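Local coordinates for protein digeranylgeranylglycerophospholipid reductase (Sulfolobus acidocaldarius, PDB 4OPL) that uses FAD to hydrogenate the double bonds of the geranylgeranyl chains of archaeal phospholipids, yielding the saturated archaeols of the membrane, at residues K78-D83 against R204-Q209. The protein carries 1 engineered substitution. Residues are numbered along the deposited sequence; the frame is centred on the assembly and turned at random.
Engineered in segment 204-209: Phe207 (natural residue Ile).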
ATOM      1  N   LYS A  78      11.815 -15.472  -4.032  1.00 83.20           N
ATOM      2  CA  LYS A  78      12.494 -16.393  -3.130  1.00 82.33           C
ATOM      3  C   LYS A  78      12.484 -15.859  -1.698  1.00 81.67           C
ATOM      4  O   LYS A  78      12.982 -14.767  -1.427  1.00 80.81           O
ATOM      5  CB  LYS A  78      13.929 -16.649  -3.595  1.00 83.78           C
ATOM      6  CG  LYS A  78      14.024 -17.447  -4.888  1.00 84.05           C
ATOM      7  CD  LYS A  78      15.466 -17.788  -5.228  1.00 86.13           C
ATOM      8  CE  LYS A  78      15.551 -18.694  -6.446  1.00 87.50           C
ATOM      9  NZ  LYS A  78      16.960 -19.046  -6.778  1.00 89.79           N
ATOM     10  N   LEU A  79      11.906 -16.638  -0.788  1.00 80.72           N
ATOM     11  CA  LEU A  79      11.818 -16.257   0.619  1.00 61.98           C
ATOM     12  C   LEU A  79      12.877 -16.973   1.452  1.00 62.90           C
ATOM     13  O   LEU A  79      12.932 -18.203   1.477  1.00 86.08           O
ATOM     14  CB  LEU A  79      10.425 -16.563   1.171  1.00 60.66           C
ATOM     15  CG  LEU A  79       9.240 -15.931   0.441  1.00 59.75           C
ATOM     16  CD1 LEU A  79       7.930 -16.388   1.059  1.00 58.70           C
ATOM     17  CD2 LEU A  79       9.340 -14.419   0.464  1.00 61.55           C
ATOM     18  N   TYR A  80      13.709 -16.199   2.143  1.00 63.27           N
ATOM     19  CA  TYR A  80      14.808 -16.762   2.925  1.00 64.34           C
ATOM     20  C   TYR A  80      14.521 -16.752   4.423  1.00 63.74           C
ATOM     21  O   TYR A  80      13.941 -15.801   4.949  1.00 77.56           O
ATOM     22  CB  TYR A  80      16.103 -15.998   2.643  1.00 65.56           C
ATOM     23  CG  TYR A  80      16.651 -16.196   1.248  1.00 66.72           C
ATOM     24  CD1 TYR A  80      17.723 -17.048   1.018  1.00 80.55           C
ATOM     25  CD2 TYR A  80      16.098 -15.532   0.161  1.00 77.62           C
ATOM     26  CE1 TYR A  80      18.228 -17.232  -0.255  1.00 84.41           C
ATOM     27  CE2 TYR A  80      16.595 -15.711  -1.115  1.00 81.78           C
ATOM     28  CZ  TYR A  80      17.660 -16.561  -1.319  1.00 85.05           C
ATOM     29  OH  TYR A  80      18.159 -16.742  -2.588  1.00 88.15           O
ATOM     30  N   SER A  81      14.940 -17.816   5.102  1.00 63.24           N
ATOM     31  CA  SER A  81      14.792 -17.928   6.547  1.00 61.49           C
ATOM     32  C   SER A  81      15.907 -17.155   7.255  1.00 82.70           C
ATOM     33  O   SER A  81      16.937 -16.866   6.647  1.00 84.86           O
ATOM     34  CB  SER A  81      14.799 -19.402   6.969  1.00 63.59           C
ATOM     35  OG  SER A  81      16.018 -20.032   6.616  1.00 67.24           O
ATOM     36  N   PRO A  82      15.696 -16.802   8.536  1.00 83.28           N
ATOM     37  CA  PRO A  82      16.708 -16.113   9.348  1.00 84.65           C
ATOM     38  C   PRO A  82      18.092 -16.763   9.325  1.00 94.43           C
ATOM     39  O   PRO A  82      19.092 -16.048   9.276  1.00 96.97           O
ATOM     40  CB  PRO A  82      16.109 -16.170  10.754  1.00 82.55           C
ATOM     41  CG  PRO A  82      14.646 -16.112  10.515  1.00 78.35           C
ATOM     42  CD  PRO A  82      14.398 -16.867   9.233  1.00 78.88           C
ATOM     43  N   ASP A  83      18.150 -18.091   9.356  1.00 97.43           N
ATOM     44  CA  ASP A  83      19.434 -18.790   9.351  1.00100.74           C
ATOM     45  C   ASP A  83      19.874 -19.172   7.941  1.00 99.81           C
ATOM     46  O   ASP A  83      20.856 -19.894   7.767  1.00104.08           O
ATOM     47  CB  ASP A  83      19.375 -20.039  10.239  1.00103.35           C
ATOM     48  CG  ASP A  83      18.248 -20.985   9.857  1.00105.16           C
ATOM     49  OD1 ASP A  83      17.634 -20.802   8.784  1.00105.42           O
ATOM     50  OD2 ASP A  83      17.977 -21.924  10.634  1.00107.39           O
ATOM     51  N   ARG A 204      14.235 -11.564  -4.151  1.00 63.17           N
ATOM     52  CA  ARG A 204      14.693 -12.179  -2.913  1.00 62.96           C
ATOM     53  C   ARG A 204      14.178 -11.410  -1.701  1.00 78.87           C
ATOM     54  O   ARG A 204      14.362 -10.199  -1.602  1.00 79.32           O
ATOM     55  CB  ARG A 204      16.220 -12.249  -2.876  1.00 74.39           C
ATOM     56  CG  ARG A 204      16.851 -12.873  -4.107  1.00 77.06           C
ATOM     57  CD  ARG A 204      18.362 -12.875  -3.987  1.00 73.35           C
ATOM     58  NE  ARG A 204      19.020 -13.234  -5.238  1.00 85.28           N
ATOM     59  CZ  ARG A 204      20.336 -13.216  -5.415  1.00 90.59           C
ATOM     60  NH1 ARG A 204      21.133 -12.852  -4.418  1.00 91.32           N
ATOM     61  NH2 ARG A 204      20.858 -13.556  -6.585  1.00 95.38           N
ATOM     62  N   ILE A 205      13.529 -12.121  -0.788  1.00 58.73           N
ATOM     63  CA  ILE A 205      13.012 -11.514   0.433  1.00 56.51           C
ATOM     64  C   ILE A 205      13.569 -12.235   1.655  1.00 57.14           C
ATOM     65  O   ILE A 205      13.399 -13.444   1.803  1.00 67.42           O
ATOM     66  CB  ILE A 205      11.473 -11.543   0.469  1.00 59.39           C
ATOM     67  CG1 ILE A 205      10.897 -10.622  -0.609  1.00 58.89           C
ATOM     68  CG2 ILE A 205      10.957 -11.135   1.837  1.00 51.65           C
ATOM     69  CD1 ILE A 205       9.390 -10.605  -0.648  1.00 50.54           C
ATOM     70  N   PHE A 206      14.235 -11.486   2.527  1.00 68.03           N
ATOM     71  CA  PHE A 206      14.938 -12.080   3.659  1.00 70.16           C
ATOM     72  C   PHE A 206      14.248 -11.794   4.990  1.00 68.56           C
ATOM     73  O   PHE A 206      14.072 -10.639   5.376  1.00 71.62           O
ATOM     74  CB  PHE A 206      16.382 -11.576   3.701  1.00 61.21           C
ATOM     75  CG  PHE A 206      17.136 -11.785   2.416  1.00 63.72           C
ATOM     76  CD1 PHE A 206      17.828 -12.962   2.186  1.00 70.15           C
ATOM     77  CD2 PHE A 206      17.156 -10.803   1.441  1.00 64.02           C
ATOM     78  CE1 PHE A 206      18.523 -13.158   1.007  1.00 73.07           C
ATOM     79  CE2 PHE A 206      17.849 -10.991   0.259  1.00 66.87           C
ATOM     80  CZ  PHE A 206      18.532 -12.170   0.042  1.00 69.23           C
ATOM     81  N   PHE A 207      13.866 -12.861   5.685  1.00 66.19           N
ATOM     82  CA  PHE A 207      13.213 -12.761   6.986  1.00 64.11           C
ATOM     83  C   PHE A 207      14.248 -12.778   8.103  1.00 66.41           C
ATOM     84  O   PHE A 207      15.060 -13.699   8.181  1.00 69.07           O
ATOM     85  CB  PHE A 207      12.219 -13.912   7.188  1.00 66.72           C
ATOM     86  CG  PHE A 207      10.972 -13.810   6.350  1.00 69.31           C
ATOM     87  CD1 PHE A 207       9.720 -13.830   6.946  1.00 69.61           C
ATOM     88  CD2 PHE A 207      11.047 -13.707   4.971  1.00 73.40           C
ATOM     89  CE1 PHE A 207       8.570 -13.745   6.183  1.00 69.98           C
ATOM     90  CE2 PHE A 207       9.901 -13.619   4.205  1.00 73.23           C
ATOM     91  CZ  PHE A 207       8.660 -13.639   4.811  1.00 71.19           C
ATOM     92  N   ASP A 208      14.214 -11.766   8.964  1.00 65.99           N
ATOM     93  CA  ASP A 208      15.120 -11.697  10.107  1.00 68.53           C
ATOM     94  C   ASP A 208      14.674 -10.608  11.076  1.00 66.76           C
ATOM     95  O   ASP A 208      14.643  -9.429  10.725  1.00 66.85           O
ATOM     96  CB  ASP A 208      16.558 -11.436   9.646  1.00 70.60           C
ATOM     97  CG  ASP A 208      17.588 -11.972  10.620  1.00 70.40           C
ATOM     98  OD1 ASP A 208      17.307 -11.987  11.836  1.00 67.37           O
ATOM     99  OD2 ASP A 208      18.677 -12.383  10.168  1.00 64.38           O
ATOM    100  N   GLN A 209      14.333 -11.007  12.296  1.00 64.56           N
ATOM    101  CA  GLN A 209      13.823 -10.070  13.292  1.00 63.02           C
ATOM    102  C   GLN A 209      14.940  -9.326  14.021  1.00 65.84           C
ATOM    103  O   GLN A 209      14.678  -8.507  14.902  1.00 65.57           O
ATOM    104  CB  GLN A 209      12.941 -10.803  14.305  1.00 62.77           C
ATOM    105  CG  GLN A 209      11.695 -11.444  13.707  1.00 66.10           C
ATOM    106  CD  GLN A 209      10.580 -10.448  13.441  1.00 69.88           C
ATOM    107  OE1 GLN A 209      10.800  -9.379  12.868  1.00 71.02           O
ATOM    108  NE2 GLN A 209       9.369 -10.798  13.858  1.00 70.36           N
TER
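With CG placed opposite the carbonyl carbon in both residues (chi1 -69° in Tyr80, -54° in Phe206), the rings of Tyr80 and Phe206 swing out side by side from neighbouring parallel strands. They form an offset stack, centroids 4.6 Å apart and planes inclined by 28°, in which Phe206 CE1 sits over one face of the tyrosine, toward its rim, 3.5 Å from Tyr80 CD2. On the same side of the sheet Arg204 crosses Tyr80 at a slant, its CB 3.9 Å from Tyr80 CE2, while its NH2 is hydrogen-bonded to the carbonyl of Glu198. Lys78, also on this side, reaches instead to a salt bridge with Asp199.

On the other face, Leu79 CD2 packs 3.6 Å from Ile205 CB and also meets the ring edge of Phe207, an engineered residue. The side chain of Ile205 lies about 6 Å from that of His298, which binds the lipid product.

Between the faces runs a parallel ladder joining strands 70-80 and 202-206. Ile205 N donates a hydrogen bond to Lys78 O, and Tyr80 N one to Ile205 O at 2.8 Å, both nearly straight; that from Phe207 N to Tyr80 O is longer (3.0 Å), its donor tilted from the carbonyl plane. Beyond it Pro82, lacking an amide hydrogen, meets Phe207 O through CA-H and its ring carbons. Amide pairing thus ends where proline arrives, with an aromatic stack on one face and aliphatic packing on the other.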